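Local coordinates for cellulose biosynthesis protein BcsG (Salmonella typhimurium LT2, PDB 5OLT) that is required for cellulose biosynthesis, this chain being its zinc-binding extramembrane domain, which belongs to the alkaline phosphatase family, at residues A105-Q116 with S316-L324. Numbering follows the deposited sequence.
Sequences AAIRLLRASCGQ and SSYLAISEL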
# COMPACT_ATOMS: atom_id res chain seq x y z
N ALA A 105 2.18 7.01 6.01
CA ALA A 105 1.81 5.99 5.04
C ALA A 105 2.69 4.78 5.12
O ALA A 105 2.19 3.64 5.06
CB ALA A 105 1.85 6.56 3.63
N ALA A 106 3.99 5.01 5.22
CA ALA A 106 4.93 3.90 5.28
C ALA A 106 4.74 3.10 6.57
O ALA A 106 4.75 1.86 6.55
CB ALA A 106 6.35 4.41 5.19
N ILE A 107 4.52 3.79 7.70
CA ILE A 107 4.28 3.08 8.94
C ILE A 107 2.99 2.25 8.85
O ILE A 107 2.97 1.10 9.30
CB ILE A 107 4.18 4.07 10.13
CG1 ILE A 107 5.49 4.88 10.27
CG2 ILE A 107 3.96 3.30 11.44
CD1 ILE A 107 5.30 6.09 11.17
N ARG A 108 1.92 2.81 8.27
CA ARG A 108 0.67 2.07 8.13
C ARG A 108 0.90 0.79 7.30
O ARG A 108 0.39 -0.27 7.64
CB ARG A 108 -0.40 2.94 7.52
CG ARG A 108 -0.90 4.01 8.48
CD ARG A 108 -2.02 4.87 7.88
NE ARG A 108 -2.50 5.85 8.88
CZ ARG A 108 -3.29 5.54 9.91
NH1 ARG A 108 -3.78 4.31 10.08
NH2 ARG A 108 -3.60 6.50 10.81
N LEU A 109 1.63 0.90 6.20
CA LEU A 109 1.92 -0.27 5.38
C LEU A 109 2.77 -1.29 6.12
O LEU A 109 2.50 -2.50 6.06
CB LEU A 109 2.65 0.20 4.10
CG LEU A 109 3.13 -0.89 3.12
CD1 LEU A 109 2.06 -1.88 2.71
CD2 LEU A 109 3.65 -0.18 1.89
N LEU A 110 3.79 -0.82 6.86
CA LEU A 110 4.63 -1.74 7.63
C LEU A 110 3.86 -2.42 8.76
O LEU A 110 4.19 -3.55 9.15
CB LEU A 110 5.93 -1.05 8.12
CG LEU A 110 6.82 -0.65 6.93
CD1 LEU A 110 7.85 0.35 7.38
CD2 LEU A 110 7.49 -1.85 6.29
N ARG A 111 2.75 -1.80 9.19
CA ARG A 111 1.89 -2.38 10.21
C ARG A 111 0.63 -3.01 9.59
O ARG A 111 -0.43 -3.10 10.22
CB ARG A 111 1.54 -1.35 11.28
CG ARG A 111 2.75 -0.87 12.07
CD ARG A 111 2.32 0.08 13.17
NE ARG A 111 3.50 0.62 13.83
CZ ARG A 111 3.45 1.37 14.92
NH1 ARG A 111 2.26 1.60 15.49
NH2 ARG A 111 4.60 1.79 15.46
N ALA A 112 0.75 -3.52 8.34
CA ALA A 112 -0.43 -4.00 7.60
C ALA A 112 -1.15 -5.21 8.23
O ALA A 112 -2.28 -5.49 7.82
CB ALA A 112 -0.04 -4.38 6.17
N SER A 113 -0.48 -5.95 9.15
CA SER A 113 -1.08 -7.19 9.64
C SER A 113 -2.07 -7.01 10.77
O SER A 113 -2.69 -7.99 11.18
CB SER A 113 0.02 -8.18 10.03
OG SER A 113 0.84 -8.48 8.87
N CYS A 114 -2.31 -5.77 11.22
CA CYS A 114 -3.41 -5.50 12.14
C CYS A 114 -4.29 -4.42 11.55
O CYS A 114 -3.89 -3.74 10.62
CB CYS A 114 -2.89 -4.99 13.47
SG CYS A 114 -2.02 -6.27 14.39
N GLY A 115 -5.50 -4.27 12.10
CA GLY A 115 -6.42 -3.27 11.64
C GLY A 115 -5.91 -1.83 11.80
O GLY A 115 -4.85 -1.56 12.39
N GLN A 116 -6.65 -0.93 11.21
CA GLN A 116 -6.20 0.45 11.07
C GLN A 116 -6.18 1.21 12.41
O GLN A 116 -7.24 1.33 13.03
CB GLN A 116 -7.17 1.15 10.12
CG GLN A 116 -6.75 2.59 9.85
CD GLN A 116 -7.47 3.23 8.68
OE1 GLN A 116 -7.72 2.57 7.68
NE2 GLN A 116 -7.76 4.50 8.78
N SER A 316 -11.01 -1.11 0.58
CA SER A 316 -9.91 -1.92 1.07
C SER A 316 -8.80 -1.03 1.60
O SER A 316 -8.75 0.19 1.31
CB SER A 316 -9.33 -2.72 -0.11
OG SER A 316 -10.31 -3.58 -0.69
N SER A 317 -7.90 -1.63 2.33
CA SER A 317 -6.68 -0.93 2.72
C SER A 317 -5.60 -1.97 3.03
O SER A 317 -5.68 -3.13 2.53
CB SER A 317 -6.96 0.01 3.93
OG SER A 317 -5.86 0.90 4.10
N TYR A 318 -4.61 -1.59 3.85
CA TYR A 318 -3.42 -2.43 4.05
C TYR A 318 -3.72 -3.83 4.55
O TYR A 318 -2.98 -4.78 4.21
CB TYR A 318 -2.44 -1.75 4.99
CG TYR A 318 -2.07 -0.37 4.49
CD1 TYR A 318 -1.25 -0.22 3.37
CD2 TYR A 318 -2.59 0.78 5.09
CE1 TYR A 318 -0.93 1.05 2.87
CE2 TYR A 318 -2.30 2.05 4.61
CZ TYR A 318 -1.44 2.19 3.52
OH TYR A 318 -1.15 3.44 3.01
N LEU A 319 -4.77 -3.99 5.36
CA LEU A 319 -5.06 -5.32 5.90
C LEU A 319 -5.29 -6.33 4.77
O LEU A 319 -4.91 -7.51 4.91
CB LEU A 319 -6.26 -5.27 6.87
CG LEU A 319 -6.48 -6.52 7.73
CD1 LEU A 319 -5.32 -6.73 8.71
CD2 LEU A 319 -7.80 -6.39 8.47
N ALA A 320 -5.90 -5.88 3.66
CA ALA A 320 -6.12 -6.79 2.51
C ALA A 320 -4.81 -7.23 1.86
O ALA A 320 -4.74 -8.37 1.34
CB ALA A 320 -7.03 -6.14 1.48
N ILE A 321 -3.78 -6.37 1.87
CA ILE A 321 -2.46 -6.76 1.37
C ILE A 321 -1.86 -7.83 2.27
O ILE A 321 -1.41 -8.88 1.81
CB ILE A 321 -1.50 -5.55 1.25
CG1 ILE A 321 -2.10 -4.45 0.34
CG2 ILE A 321 -0.09 -5.99 0.86
CD1 ILE A 321 -2.38 -4.87 -1.09
N SER A 322 -1.94 -7.61 3.59
CA SER A 322 -1.45 -8.60 4.52
C SER A 322 -2.18 -9.94 4.33
O SER A 322 -1.53 -11.02 4.38
CB SER A 322 -1.55 -8.07 5.95
OG SER A 322 -1.04 -9.06 6.85
N GLU A 323 -3.50 -9.90 4.12
CA GLU A 323 -4.21 -11.16 3.89
C GLU A 323 -3.74 -11.88 2.63
O GLU A 323 -3.55 -13.09 2.65
CB GLU A 323 -5.70 -10.88 3.80
CG GLU A 323 -6.54 -12.12 3.58
CD GLU A 323 -6.46 -13.14 4.66
OE1 GLU A 323 -6.20 -12.78 5.83
OE2 GLU A 323 -6.71 -14.33 4.34
N LEU A 324 -3.50 -11.13 1.55
CA LEU A 324 -2.99 -11.79 0.35
C LEU A 324 -1.61 -12.40 0.58
O LEU A 324 -1.34 -13.51 0.09
CB LEU A 324 -2.94 -10.79 -0.84
CG LEU A 324 -4.32 -10.49 -1.46
CD1 LEU A 324 -4.20 -9.28 -2.36
CD2 LEU A 324 -4.89 -11.69 -2.23
O HOH W 1 1.72 3.28 2.06
O HOH W 2 -5.68 1.03 6.83
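Ala105 meets the Tyr318 hydroxyl through a water, which donates to Tyr318 OH at 3.0 Å and only weakly to Ala105 O. The phenol is also hydrogen-bonded to Ser97 O, and the side chain of Ala105 lies about 6 Å from the bound zinc ion. One turn on, Arg108 gives only the root of its side chain, CB lying 3.6 Å from Tyr318 CE2, while its guanidinium departs to Pro117 O. Leu109 covers one face of the same ring: its backbone N sits above the centre, and its side chain, crossing the tyrosine at about a right angle, brings CD1 within 3.8 Å of Tyr318 CD1. In the type I turn Arg111–Cys114, Ala112 points its methyl at Tyr318 CB, and Ala112 O receives a CA-H···O contact from Leu319 CA at 3.4 Å. A 2.8 Å hydrogen bond joins Ser113 OG to Ser322 OG, which a chi1 of -179° swings away from its own N and across to Ser113. Leu319 CD1 packs against the backbone of Cys114, disulfide-bonded to Cys130. Gln116 OE1 and Ser317 OG share a second water, with Gln116 NE2 held by Val354 O. Helix 102-110 thus seats the tyrosine of helix 318-328 on backbone and aliphatic carbon, while the buried hydroxyls stay satisfied: beyond these partners, Ser317 OG bonds Asn96 O and Ser322 OG bonds Thr46 OG1.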